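Local coordinates for GDSL-like protein (Collinsella aerofaciens ATCC 25986, PDB 7BXD) that probably hydrolyses acyl esters, as a GDSL-like lipase/acylhydrolase of the SGNH hydrolase clan, at residues K24-S29 and A60-A65; I195-Q200 and A230-A235; H125-A130 and R181-V186; V114-L119 and A177-A182. All coordinates share one frame; numbering follows the deposited sequence.

Interaction 1 (K24-S29 and A60-A65); sequences KSLSES and ALLGGA
Leu26 and Leu62 make the apolar part of this contact: CD1 of Leu26 lies 4.0 Å from CD2 of Leu62, each leucine giving one methyl branch while their side chains pass at a slant. Leu62, the first residue past helix 55-61, has CG anti to the carbonyl carbon (chi1 -65°) and points its side chain at Leu26; Ile31 and Thr238 also touch it.

The remaining contacts are between backbone and small side chains. Ser27 CA comes within 3.3 Å of Leu62 O in a CA-H...O contact, and Ser27 CB is 3.6 Å from Gly63 O. The methyl of Ala65, its CB, sits 3.3 Å from Leu26 O and also close to Ser29 O. These contacts fall just after helix 55-61, which closes in a Schellman motif with Gly63 as the C-prime residue; its positive phi, like that of Gly64, would jam a CB against the preceding carbonyl. At Gly63 such a CB would also crowd Ser27 CB. Beyond the motif the chain enters strand 66-71, an outer strand of the parallel sheet, and Ser29, just before the adjacent strand 30-35, is joined to Val66 by backbone hydrogen bonding.

Within 24-29, hydrogen bonds fix the turn. Ser29 OG donates to Ser25 O at 2.7 Å, from above the carbonyl plane, while Glu28 N approaches the same oxygen from the opposite face. Ser25 OG and Ser27 OG pair at 3.1 Å.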
loop_
_atom_site.group_PDB
_atom_site.type_symbol
_atom_site.label_atom_id
_atom_site.label_comp_id
_atom_site.label_asym_id
_atom_site.label_seq_id
_atom_site.Cartn_x
_atom_site.Cartn_y
_atom_site.Cartn_z
ATOM N N LYS A 24 -8.383 -21.599 8.258
ATOM C CA LYS A 24 -8.165 -20.606 7.216
ATOM C C LYS A 24 -9.119 -19.423 7.310
ATOM O O LYS A 24 -9.165 -18.595 6.392
ATOM C CB LYS A 24 -8.236 -21.242 5.819
ATOM N N SER A 25 -9.881 -19.325 8.398
ATOM C CA SER A 25 -10.611 -18.089 8.656
ATOM C C SER A 25 -9.633 -16.966 9.012
ATOM O O SER A 25 -8.473 -17.207 9.364
ATOM C CB SER A 25 -11.590 -18.277 9.807
ATOM O OG SER A 25 -10.903 -18.331 11.039
ATOM N N LEU A 26 -10.106 -15.718 8.900
ATOM C CA LEU A 26 -9.214 -14.590 9.160
ATOM C C LEU A 26 -8.745 -14.588 10.606
ATOM O O LEU A 26 -7.582 -14.255 10.887
ATOM C CB LEU A 26 -9.877 -13.249 8.822
ATOM C CG LEU A 26 -9.918 -12.818 7.359
ATOM C CD1 LEU A 26 -10.612 -11.463 7.214
ATOM C CD2 LEU A 26 -8.502 -12.789 6.806
ATOM N N SER A 27 -9.636 -14.945 11.544
ATOM C CA SER A 27 -9.276 -14.881 12.954
ATOM C C SER A 27 -8.169 -15.854 13.302
ATOM O O SER A 27 -7.522 -15.691 14.345
ATOM C CB SER A 27 -10.495 -15.175 13.820
ATOM O OG SER A 27 -11.017 -16.468 13.522
ATOM N N GLU A 28 -7.959 -16.873 12.466
ATOM C CA GLU A 28 -6.929 -17.878 12.670
ATOM C C GLU A 28 -5.752 -17.690 11.728
ATOM O O GLU A 28 -4.881 -18.557 11.660
ATOM C CB GLU A 28 -7.515 -19.289 12.501
ATOM N N SER A 29 -5.707 -16.581 11.004
ATOM C CA SER A 29 -4.724 -16.405 9.949
ATOM C C SER A 29 -3.536 -15.587 10.430
ATOM O O SER A 29 -3.668 -14.718 11.303
ATOM C CB SER A 29 -5.347 -15.693 8.742
ATOM O OG SER A 29 -6.200 -16.554 7.987
ATOM N N ALA A 60 -6.704 -7.666 16.406
ATOM C CA ALA A 60 -7.827 -7.725 17.334
ATOM C C ALA A 60 -9.136 -7.452 16.624
ATOM O O ALA A 60 -10.162 -8.053 16.959
ATOM C CB ALA A 60 -7.620 -6.733 18.475
ATOM N N LEU A 61 -9.123 -6.567 15.621
ATOM C CA LEU A 61 -10.351 -6.256 14.895
ATOM C C LEU A 61 -10.857 -7.453 14.113
ATOM O O LEU A 61 -12.054 -7.530 13.797
ATOM C CB LEU A 61 -10.144 -5.057 13.960
ATOM C CG LEU A 61 -9.930 -3.707 14.642
ATOM C CD1 LEU A 61 -9.470 -2.658 13.634
ATOM C CD2 LEU A 61 -11.192 -3.254 15.397
ATOM N N LEU A 62 -9.960 -8.364 13.753
ATOM C CA LEU A 62 -10.298 -9.564 13.010
ATOM C C LEU A 62 -10.447 -10.780 13.920
ATOM O O LEU A 62 -10.521 -11.901 13.422
ATOM C CB LEU A 62 -9.250 -9.819 11.921
ATOM C CG LEU A 62 -9.189 -8.754 10.821
ATOM C CD1 LEU A 62 -8.032 -9.082 9.907
ATOM C CD2 LEU A 62 -10.508 -8.656 10.063
ATOM N N GLY A 63 -10.531 -10.587 15.236
ATOM C CA GLY A 63 -10.789 -11.707 16.125
ATOM C C GLY A 63 -9.573 -12.519 16.504
ATOM O O GLY A 63 -9.715 -13.652 16.990
ATOM N N GLY A 64 -8.381 -11.978 16.324
ATOM C CA GLY A 64 -7.191 -12.638 16.803
ATOM C C GLY A 64 -6.177 -13.037 15.747
ATOM O O GLY A 64 -5.262 -13.806 16.039
ATOM N N ALA A 65 -6.296 -12.510 14.526
ATOM C CA ALA A 65 -5.276 -12.749 13.508
ATOM C C ALA A 65 -3.913 -12.252 13.988
ATOM O O ALA A 65 -3.805 -11.286 14.754
ATOM C CB ALA A 65 -5.643 -12.005 12.227
#

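Interaction 2 (I195-Q200 and A230-A235); sequences IDLYAQ and AHRIAA
Ile195 begins the contact with its outermost methyl, CD1, which lies 4.2 Å from Ile233 O and so rests against the backbone of helix 223-240. Asp196 then turns the chain: it is the centre of an inverse gamma turn and the N-cap of helix 197-200. Its OD1 accepts from Ala199 N, met from well above the carboxylate plane, and takes a second bond from Thr151 OG1.

Leu197, the first residue of the helix, divides its two methyls between neighbouring residues of the other helix. Leu197 CD1 meets Ile233 CG1 at 4.0 Å, the two side chains crossing at about a right angle, whereas Leu197 CD2 lies 3.9 Å from Arg232 CG, on the aliphatic part of the arginine.

Gln200 brings the polar end of the contact. The backbone O of Gln200 receives Arg232 NE at 2.8 Å, with an N-H...O angle of 144° and the oxygen near the edge of the guanidinium but tilted from its plane. Arg232 NH2 adds a weak bond of 3.4 Å to Gln200 OE1, across amide and guanidinium planes turned 46° from each other. The arginine gets there because CG stands anti to the backbone N and the chain bends at chi2 (70°), carrying NE over to the carbonyl.

The apolar half of the contact continues into the sheet, since Met150 of strand 146-150 touches Ile195, Leu197 and Ile233. Ile195 also pairs by backbone bonds with Phe149 and Thr151, so the contact joins the outermost strand 194-195, and the short helix after it, to helix 223-240 on one side of the sheet.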
loop_
_atom_site.group_PDB
_atom_site.type_symbol
_atom_site.label_atom_id
_atom_site.label_comp_id
_atom_site.label_asym_id
_atom_site.label_seq_id
_atom_site.Cartn_x
_atom_site.Cartn_y
_atom_site.Cartn_z
ATOM N N ILE A 195 -8.980 -3.850 -2.152
ATOM C CA ILE A 195 -9.642 -2.893 -1.257
ATOM C C ILE A 195 -9.238 -1.505 -1.736
ATOM O O ILE A 195 -8.053 -1.155 -1.708
ATOM C CB ILE A 195 -9.221 -3.109 0.211
ATOM C CG1 ILE A 195 -9.528 -4.538 0.665
ATOM C CG2 ILE A 195 -9.894 -2.040 1.108
ATOM C CD1 ILE A 195 -8.880 -4.941 1.963
ATOM N N ASP A 196 -10.213 -0.725 -2.212
ATOM C CA ASP A 196 -9.889 0.527 -2.910
ATOM C C ASP A 196 -9.814 1.667 -1.896
ATOM O O ASP A 196 -10.735 2.493 -1.766
ATOM C CB ASP A 196 -10.897 0.794 -4.022
ATOM C CG ASP A 196 -10.440 1.886 -4.972
ATOM O OD1 ASP A 196 -9.431 2.587 -4.711
ATOM O OD2 ASP A 196 -11.140 2.071 -5.989
ATOM N N LEU A 197 -8.694 1.712 -1.153
ATOM C CA LEU A 197 -8.460 2.791 -0.189
ATOM C C LEU A 197 -8.235 4.138 -0.866
ATOM O O LEU A 197 -8.594 5.181 -0.279
ATOM C CB LEU A 197 -7.264 2.476 0.719
ATOM C CG LEU A 197 -7.446 1.268 1.641
ATOM C CD1 LEU A 197 -6.166 1.086 2.478
ATOM C CD2 LEU A 197 -8.698 1.372 2.530
ATOM N N TYR A 198 -7.681 4.138 -2.083
ATOM C CA TYR A 198 -7.608 5.380 -2.855
ATOM C C TYR A 198 -8.966 6.068 -2.902
ATOM O O TYR A 198 -9.080 7.279 -2.661
ATOM C CB TYR A 198 -7.115 5.061 -4.263
ATOM C CG TYR A 198 -7.095 6.266 -5.180
ATOM C CD1 TYR A 198 -6.091 7.242 -5.108
ATOM C CD2 TYR A 198 -8.092 6.422 -6.162
ATOM C CE1 TYR A 198 -6.075 8.321 -6.000
ATOM C CE2 TYR A 198 -8.072 7.482 -7.054
ATOM C CZ TYR A 198 -7.078 8.446 -6.965
ATOM O OH TYR A 198 -7.079 9.535 -7.808
ATOM N N ALA A 199 -10.007 5.292 -3.249
ATOM C CA ALA A 199 -11.343 5.858 -3.408
ATOM C C ALA A 199 -12.137 5.909 -2.113
ATOM O O ALA A 199 -13.050 6.744 -2.015
ATOM C CB ALA A 199 -12.119 5.015 -4.431
ATOM N N GLN A 200 -11.856 5.029 -1.125
ATOM C CA GLN A 200 -12.821 4.815 -0.040
ATOM C C GLN A 200 -12.190 4.635 1.336
ATOM O O GLN A 200 -12.812 4.042 2.222
ATOM C CB GLN A 200 -13.710 3.619 -0.327
ATOM C CG GLN A 200 -14.590 3.806 -1.554
ATOM C CD GLN A 200 -15.748 2.841 -1.594
ATOM O OE1 GLN A 200 -16.094 2.216 -0.589
ATOM N NE2 GLN A 200 -16.325 2.668 -2.774
ATOM N N ALA A 230 -7.247 1.336 10.233
ATOM C CA ALA A 230 -7.337 -0.085 10.555
ATOM C C ALA A 230 -8.782 -0.576 10.526
ATOM O O ALA A 230 -9.061 -1.695 10.085
ATOM C CB ALA A 230 -6.741 -0.377 11.923
ATOM N N HIS A 231 -9.725 0.230 11.015
ATOM C CA HIS A 231 -11.120 -0.190 10.973
ATOM C C HIS A 231 -11.609 -0.331 9.539
ATOM O O HIS A 231 -12.328 -1.300 9.210
ATOM C CB HIS A 231 -11.972 0.801 11.763
ATOM C CG HIS A 231 -11.877 0.620 13.251
ATOM N ND1 HIS A 231 -12.884 0.070 14.013
ATOM C CD2 HIS A 231 -10.863 0.882 14.112
ATOM C CE1 HIS A 231 -12.510 0.030 15.283
ATOM N NE2 HIS A 231 -11.287 0.514 15.372
ATOM N N ARG A 232 -11.256 0.623 8.676
ATOM C CA ARG A 232 -11.672 0.531 7.274
ATOM C C ARG A 232 -11.052 -0.683 6.591
ATOM O O ARG A 232 -11.713 -1.372 5.798
ATOM C CB ARG A 232 -11.307 1.824 6.530
ATOM C CG ARG A 232 -11.655 1.812 5.041
ATOM C CD ARG A 232 -13.156 1.847 4.828
ATOM N NE ARG A 232 -13.565 1.666 3.437
ATOM C CZ ARG A 232 -13.795 0.496 2.855
ATOM N NH1 ARG A 232 -13.603 -0.620 3.524
ATOM N NH2 ARG A 232 -14.235 0.444 1.583
ATOM N N ILE A 233 -9.781 -0.956 6.882
ATOM C CA ILE A 233 -9.090 -2.101 6.300
ATOM C C ILE A 233 -9.713 -3.400 6.793
ATOM O O ILE A 233 -9.910 -4.338 6.013
ATOM C CB ILE A 233 -7.580 -2.013 6.589
ATOM C CG1 ILE A 233 -6.958 -0.844 5.842
ATOM C CG2 ILE A 233 -6.897 -3.335 6.301
ATOM C CD1 ILE A 233 -5.564 -0.452 6.330
ATOM N N ALA A 234 -10.033 -3.484 8.086
ATOM C CA ALA A 234 -10.679 -4.691 8.589
ATOM C C ALA A 234 -11.983 -4.952 7.850
ATOM O O ALA A 234 -12.277 -6.099 7.484
ATOM C CB ALA A 234 -10.895 -4.563 10.095
ATOM N N ALA A 235 -12.800 -3.914 7.662
ATOM C CA ALA A 235 -14.064 -4.108 6.950
ATOM C C ALA A 235 -13.792 -4.568 5.529
ATOM O O ALA A 235 -14.494 -5.455 5.012
ATOM C CB ALA A 235 -14.870 -2.807 6.962
#

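Interaction 3 (H125-A130 and R181-V186); sequences HEFYGA and RAMLEV
Tyr128 lays its ring over Ala182 and ends on Glu185, and its path from CB outward describes most of this contact. At CB the chain turns so that CG is anti to the carbonyl carbon (chi1 -84°), which sends the ring across to helix 176-189. Tyr128 CG, the first ring atom, is 4.1 Å from Ala182 CB. On one edge Tyr128 CD1 meets Val186 CG2 at 3.6 Å, an oblique approach, and CE1 beyond it runs past Ala182 CA. On the other edge CD2 and CE2 remain beside the Ala182 methyl. Tyr128 CZ comes nearest to that methyl, 3.4 Å from Ala182 CB, because the methyl lies over the ring face and toward its rim, a CH-pi contact. At the tip, Tyr128 OH donates to Glu185 OE1 at 2.6 Å. The oxygen lies in the plane of the ring, but the hydroxyl meets it from above the carboxylate plane, ring and carboxylate being 33° apart. Replacing Tyr128 with a leucine would probably cost Glu185 this hydrogen-bond donor and take the flat cover off the Ala182 methyl.

Phe127 works on the adjoining side. The same methyl, Ala182 CB, meets the Phe127 ring edge at CD2, 3.9 Å away and in plane, while Phe127 CZ reaches Met183 CE at 4.2 Å.

Both helices belong to the layer on one side of the parallel sheet. The first turn of helix 127-141 packs against the middle of helix 176-189, and farther along Val131, Asp132 and Ile135 continue the packing onto Val186.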
loop_
_atom_site.group_PDB
_atom_site.type_symbol
_atom_site.label_atom_id
_atom_site.label_comp_id
_atom_site.label_asym_id
_atom_site.label_seq_id
_atom_site.Cartn_x
_atom_site.Cartn_y
_atom_site.Cartn_z
ATOM N N HIS A 125 10.964 -2.117 -13.683
ATOM C CA HIS A 125 11.150 -0.673 -13.571
ATOM C C HIS A 125 9.921 0.119 -14.015
ATOM O O HIS A 125 9.899 1.340 -13.823
ATOM C CB HIS A 125 12.344 -0.215 -14.416
ATOM C CG HIS A 125 13.631 -0.822 -13.987
ATOM N ND1 HIS A 125 14.051 -2.046 -14.459
ATOM C CD2 HIS A 125 14.586 -0.397 -13.131
ATOM C CE1 HIS A 125 15.232 -2.335 -13.935
ATOM N NE2 HIS A 125 15.565 -1.363 -13.102
ATOM N N GLU A 126 8.939 -0.514 -14.661
ATOM C CA GLU A 126 7.693 0.150 -15.021
ATOM C C GLU A 126 6.635 -0.246 -13.998
ATOM O O GLU A 126 6.672 -1.350 -13.456
ATOM C CB GLU A 126 7.232 -0.268 -16.420
ATOM C CG GLU A 126 8.070 0.276 -17.558
ATOM C CD GLU A 126 7.599 -0.184 -18.932
ATOM O OE1 GLU A 126 6.876 -1.198 -19.037
ATOM O OE2 GLU A 126 8.008 0.464 -19.941
ATOM N N PHE A 127 5.679 0.649 -13.733
ATOM C CA PHE A 127 4.681 0.330 -12.722
ATOM C C PHE A 127 3.872 -0.905 -13.092
ATOM O O PHE A 127 3.655 -1.787 -12.249
ATOM C CB PHE A 127 3.765 1.518 -12.488
ATOM C CG PHE A 127 2.960 1.383 -11.229
ATOM C CD1 PHE A 127 3.576 1.468 -9.971
ATOM C CD2 PHE A 127 1.576 1.194 -11.287
ATOM C CE1 PHE A 127 2.833 1.349 -8.824
ATOM C CE2 PHE A 127 0.852 1.086 -10.123
ATOM C CZ PHE A 127 1.478 1.167 -8.894
ATOM N N TYR A 128 3.370 -0.966 -14.334
ATOM C CA TYR A 128 2.614 -2.159 -14.749
ATOM C C TYR A 128 3.440 -3.417 -14.550
ATOM O O TYR A 128 2.917 -4.455 -14.113
ATOM C CB TYR A 128 2.159 -2.075 -16.215
ATOM C CG TYR A 128 0.868 -1.324 -16.475
ATOM C CD1 TYR A 128 -0.368 -1.960 -16.329
ATOM C CD2 TYR A 128 0.875 -0.008 -16.946
ATOM C CE1 TYR A 128 -1.553 -1.324 -16.637
ATOM C CE2 TYR A 128 -0.313 0.646 -17.238
ATOM C CZ TYR A 128 -1.524 -0.010 -17.077
ATOM O OH TYR A 128 -2.699 0.673 -17.345
ATOM N N GLY A 129 4.713 -3.380 -14.947
ATOM C CA GLY A 129 5.544 -4.565 -14.863
ATOM C C GLY A 129 5.890 -4.943 -13.443
ATOM O O GLY A 129 6.014 -6.135 -13.130
ATOM N N ALA A 130 6.049 -3.953 -12.555
ATOM C CA ALA A 130 6.342 -4.251 -11.165
ATOM C C ALA A 130 5.147 -4.886 -10.460
ATOM O O ALA A 130 5.316 -5.825 -9.657
ATOM C CB ALA A 130 6.788 -2.977 -10.453
ATOM N N ARG A 181 -5.256 3.089 -11.710
ATOM C CA ARG A 181 -5.877 2.332 -12.799
ATOM C C ARG A 181 -4.973 1.206 -13.234
ATOM O O ARG A 181 -5.440 0.092 -13.505
ATOM C CB ARG A 181 -6.165 3.279 -13.965
ATOM C CG ARG A 181 -7.436 4.079 -13.802
ATOM C CD ARG A 181 -7.896 4.710 -15.146
ATOM N NE ARG A 181 -6.837 5.464 -15.824
ATOM C CZ ARG A 181 -6.524 6.734 -15.586
ATOM N NH1 ARG A 181 -7.202 7.437 -14.690
ATOM N NH2 ARG A 181 -5.528 7.301 -16.259
ATOM N N ALA A 182 -3.670 1.475 -13.343
ATOM C CA ALA A 182 -2.740 0.413 -13.755
ATOM C C ALA A 182 -2.792 -0.750 -12.758
ATOM O O ALA A 182 -2.833 -1.930 -13.144
ATOM C CB ALA A 182 -1.328 0.978 -13.846
ATOM N N MET A 183 -2.762 -0.438 -11.457
ATOM C CA MET A 183 -2.843 -1.480 -10.438
ATOM C C MET A 183 -4.117 -2.283 -10.593
ATOM O O MET A 183 -4.090 -3.518 -10.538
ATOM C CB MET A 183 -2.796 -0.837 -9.050
ATOM C CG MET A 183 -2.918 -1.865 -7.914
ATOM S SD MET A 183 -2.775 -1.129 -6.269
ATOM C CE MET A 183 -1.039 -0.780 -6.214
ATOM N N LEU A 184 -5.249 -1.597 -10.782
ATOM C CA LEU A 184 -6.515 -2.311 -10.938
ATOM C C LEU A 184 -6.507 -3.218 -12.167
ATOM O O LEU A 184 -7.084 -4.323 -12.142
ATOM C CB LEU A 184 -7.693 -1.328 -11.001
ATOM C CG LEU A 184 -7.922 -0.541 -9.705
ATOM C CD1 LEU A 184 -9.011 0.481 -9.894
ATOM C CD2 LEU A 184 -8.261 -1.434 -8.549
ATOM N N GLU A 185 -5.901 -2.771 -13.270
ATOM C CA GLU A 185 -5.882 -3.588 -14.489
ATOM C C GLU A 185 -5.019 -4.837 -14.306
ATOM O O GLU A 185 -5.388 -5.921 -14.784
ATOM C CB GLU A 185 -5.397 -2.750 -15.659
ATOM C CG GLU A 185 -6.434 -1.700 -16.074
ATOM C CD GLU A 185 -5.934 -0.759 -17.139
ATOM O OE1 GLU A 185 -4.792 -0.915 -17.618
ATOM O OE2 GLU A 185 -6.704 0.152 -17.525
ATOM N N VAL A 186 -3.854 -4.714 -13.639
ATOM C CA VAL A 186 -3.031 -5.901 -13.433
ATOM C C VAL A 186 -3.730 -6.835 -12.451
ATOM O O VAL A 186 -3.732 -8.070 -12.617
ATOM C CB VAL A 186 -1.606 -5.540 -12.977
ATOM C CG1 VAL A 186 -0.766 -6.810 -12.836
ATOM C CG2 VAL A 186 -0.963 -4.591 -13.957
#

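Interaction 4 (V114-L119 and A177-A182); sequences VPLGEL and AAYVRA
Val114 and Leu116, in an irregular stretch of chain, face one side of a regular helix at 177-182. The CA atoms of Leu116 and Tyr179 stand 7.0 Å apart, the nearest such pair. Val114 and Pro115 are extended, Leu116 turns to helical angles, and Gly117 takes a positive phi (72°) as the chain bends away, whereas the helix keeps its own bonds, such as Ala182 N to Ala178 O.

Tyr179 is gripped at both its hydroxyl and its face. Tyr179 OH donates to Val114 O at 2.7 Å; that oxygen lies in the plane of the ring, at its edge, the C=O...donor angle is 150°, and the hydroxyl is somewhat tilted from the carbonyl plane. Asn170 ND2 adds a weak bond to the same hydroxyl. In the SGNH hydrolase fold, a parallel sheet between layers of helices, this tyrosine ties helix 176-189 to the linker between helices 107-111 and 127-141.

Leu116 covers a face of the ring. Its CD1 is 3.9 Å from the ring centroid of Tyr179, a CH-pi contact offset toward the rim with CD2 of the tyrosine the closest ring atom. CG anti to the backbone N (chi1 -164°) carries the leucine branches over to the helix, where Leu116 CD1 also meets Ala182 CB at 4.1 Å and Leu116 CD2 lies 4.3 Å from Ala178 CB. A phenylalanine at Tyr179 would probably keep this CH-pi contact but leave Val114 O without its hydroxyl donor, so the linker would be held less firmly. Phe127 packs edge-to-face with the Tyr179 ring.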
loop_
_atom_site.group_PDB
_atom_site.type_symbol
_atom_site.label_atom_id
_atom_site.label_comp_id
_atom_site.label_asym_id
_atom_site.label_seq_id
_atom_site.Cartn_x
_atom_site.Cartn_y
_atom_site.Cartn_z
ATOM N N VAL A 114 8.065 6.944 -11.353
ATOM C CA VAL A 114 8.249 5.618 -11.961
ATOM C C VAL A 114 7.504 5.586 -13.293
ATOM O O VAL A 114 6.299 5.906 -13.334
ATOM C CB VAL A 114 7.712 4.541 -11.005
ATOM C CG1 VAL A 114 7.496 3.215 -11.725
ATOM C CG2 VAL A 114 8.667 4.398 -9.838
ATOM N N PRO A 115 8.159 5.229 -14.395
ATOM C CA PRO A 115 7.440 5.127 -15.672
ATOM C C PRO A 115 6.275 4.149 -15.573
ATOM O O PRO A 115 6.387 3.076 -14.977
ATOM C CB PRO A 115 8.516 4.628 -16.645
ATOM C CG PRO A 115 9.842 5.025 -16.014
ATOM C CD PRO A 115 9.575 4.839 -14.528
ATOM N N LEU A 116 5.153 4.495 -16.200
ATOM C CA LEU A 116 3.963 3.668 -16.036
ATOM C C LEU A 116 4.081 2.345 -16.793
ATOM O O LEU A 116 3.736 1.291 -16.263
ATOM C CB LEU A 116 2.743 4.475 -16.481
ATOM C CG LEU A 116 1.393 3.937 -16.053
ATOM C CD1 LEU A 116 1.188 4.119 -14.531
ATOM C CD2 LEU A 116 0.252 4.630 -16.810
ATOM N N GLY A 117 4.540 2.400 -18.059
ATOM C CA GLY A 117 4.444 1.289 -18.993
ATOM C C GLY A 117 3.013 1.067 -19.455
ATOM O O GLY A 117 2.143 1.941 -19.312
ATOM N N GLU A 118 2.782 -0.124 -20.018
ATOM C CA GLU A 118 1.480 -0.531 -20.528
ATOM C C GLU A 118 1.118 -1.879 -19.923
ATOM O O GLU A 118 1.997 -2.659 -19.544
ATOM C CB GLU A 118 1.524 -0.774 -22.055
ATOM C CG GLU A 118 1.815 0.419 -22.891
ATOM C CD GLU A 118 1.801 0.047 -24.373
ATOM O OE1 GLU A 118 2.341 0.810 -25.148
ATOM O OE2 GLU A 118 1.316 -1.055 -24.751
ATOM N N LEU A 119 -0.185 -2.186 -19.906
ATOM C CA LEU A 119 -0.630 -3.495 -19.444
ATOM C C LEU A 119 0.018 -4.577 -20.306
ATOM O O LEU A 119 -0.067 -4.550 -21.538
ATOM C CB LEU A 119 -2.149 -3.588 -19.531
ATOM C CG LEU A 119 -2.795 -4.883 -19.036
ATOM C CD1 LEU A 119 -2.487 -5.164 -17.576
ATOM C CD2 LEU A 119 -4.319 -4.861 -19.269
ATOM N N ALA A 177 -4.172 8.843 -10.223
ATOM C CA ALA A 177 -5.210 7.977 -10.771
ATOM C C ALA A 177 -4.690 7.065 -11.864
ATOM O O ALA A 177 -5.199 5.945 -12.008
ATOM C CB ALA A 177 -6.380 8.809 -11.296
ATOM N N ALA A 178 -3.689 7.501 -12.658
ATOM C CA ALA A 178 -3.145 6.627 -13.698
ATOM C C ALA A 178 -2.490 5.400 -13.068
ATOM O O ALA A 178 -2.551 4.291 -13.627
ATOM C CB ALA A 178 -2.132 7.395 -14.557
ATOM N N TYR A 179 -1.768 5.599 -11.950
ATOM C CA TYR A 179 -1.137 4.487 -11.251
ATOM C C TYR A 179 -2.199 3.576 -10.628
ATOM O O TYR A 179 -2.075 2.340 -10.677
ATOM C CB TYR A 179 -0.143 5.007 -10.193
ATOM C CG TYR A 179 1.060 5.689 -10.808
ATOM C CD1 TYR A 179 0.969 7.011 -11.284
ATOM C CD2 TYR A 179 2.257 5.004 -10.957
ATOM C CE1 TYR A 179 2.063 7.618 -11.888
ATOM C CE2 TYR A 179 3.370 5.607 -11.577
ATOM C CZ TYR A 179 3.255 6.919 -12.045
ATOM O OH TYR A 179 4.315 7.562 -12.635
ATOM N N VAL A 180 -3.236 4.158 -10.024
ATOM C CA VAL A 180 -4.315 3.346 -9.467
ATOM C C VAL A 180 -4.957 2.490 -10.554
ATOM O O VAL A 180 -5.189 1.290 -10.366
ATOM C CB VAL A 180 -5.344 4.228 -8.730
ATOM C CG1 VAL A 180 -6.502 3.399 -8.254
ATOM C CG2 VAL A 180 -4.669 4.950 -7.519
ATOM N N ARG A 181 -5.256 3.089 -11.710
ATOM C CA ARG A 181 -5.877 2.332 -12.799
ATOM C C ARG A 181 -4.973 1.206 -13.234
ATOM O O ARG A 181 -5.440 0.092 -13.505
ATOM C CB ARG A 181 -6.165 3.279 -13.965
ATOM C CG ARG A 181 -7.436 4.079 -13.802
ATOM C CD ARG A 181 -7.896 4.710 -15.146
ATOM N NE ARG A 181 -6.837 5.464 -15.824
ATOM C CZ ARG A 181 -6.524 6.734 -15.586
ATOM N NH1 ARG A 181 -7.202 7.437 -14.690
ATOM N NH2 ARG A 181 -5.528 7.301 -16.259
ATOM N N ALA A 182 -3.670 1.475 -13.343
ATOM C CA ALA A 182 -2.740 0.413 -13.755
ATOM C C ALA A 182 -2.792 -0.750 -12.758
ATOM O O ALA A 182 -2.833 -1.930 -13.144
ATOM C CB ALA A 182 -1.328 0.978 -13.846
#

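Interactions 3 and 4 are neighbours, their centres about 5 Å apart, and share Ala182 of helix 176-189; both are buried, and in each a tyrosine hydroxyl donates across the contact while a methyl covers its ring. They differ in the acceptor: a carboxylate between two helices in interaction 3, a backbone carbonyl of a linker in interaction 4. Interaction 2 is also mostly buried, but its arginine bonds lie at the more exposed end. It touches interaction 4 through Tyr198 packing on Val180 and Ala177. Interaction 1, partly buried and about 33 Å between centres from interaction 4, relies on backbone and methyl packing, and meets interaction 2 where Leu61 packs on helix 223-240.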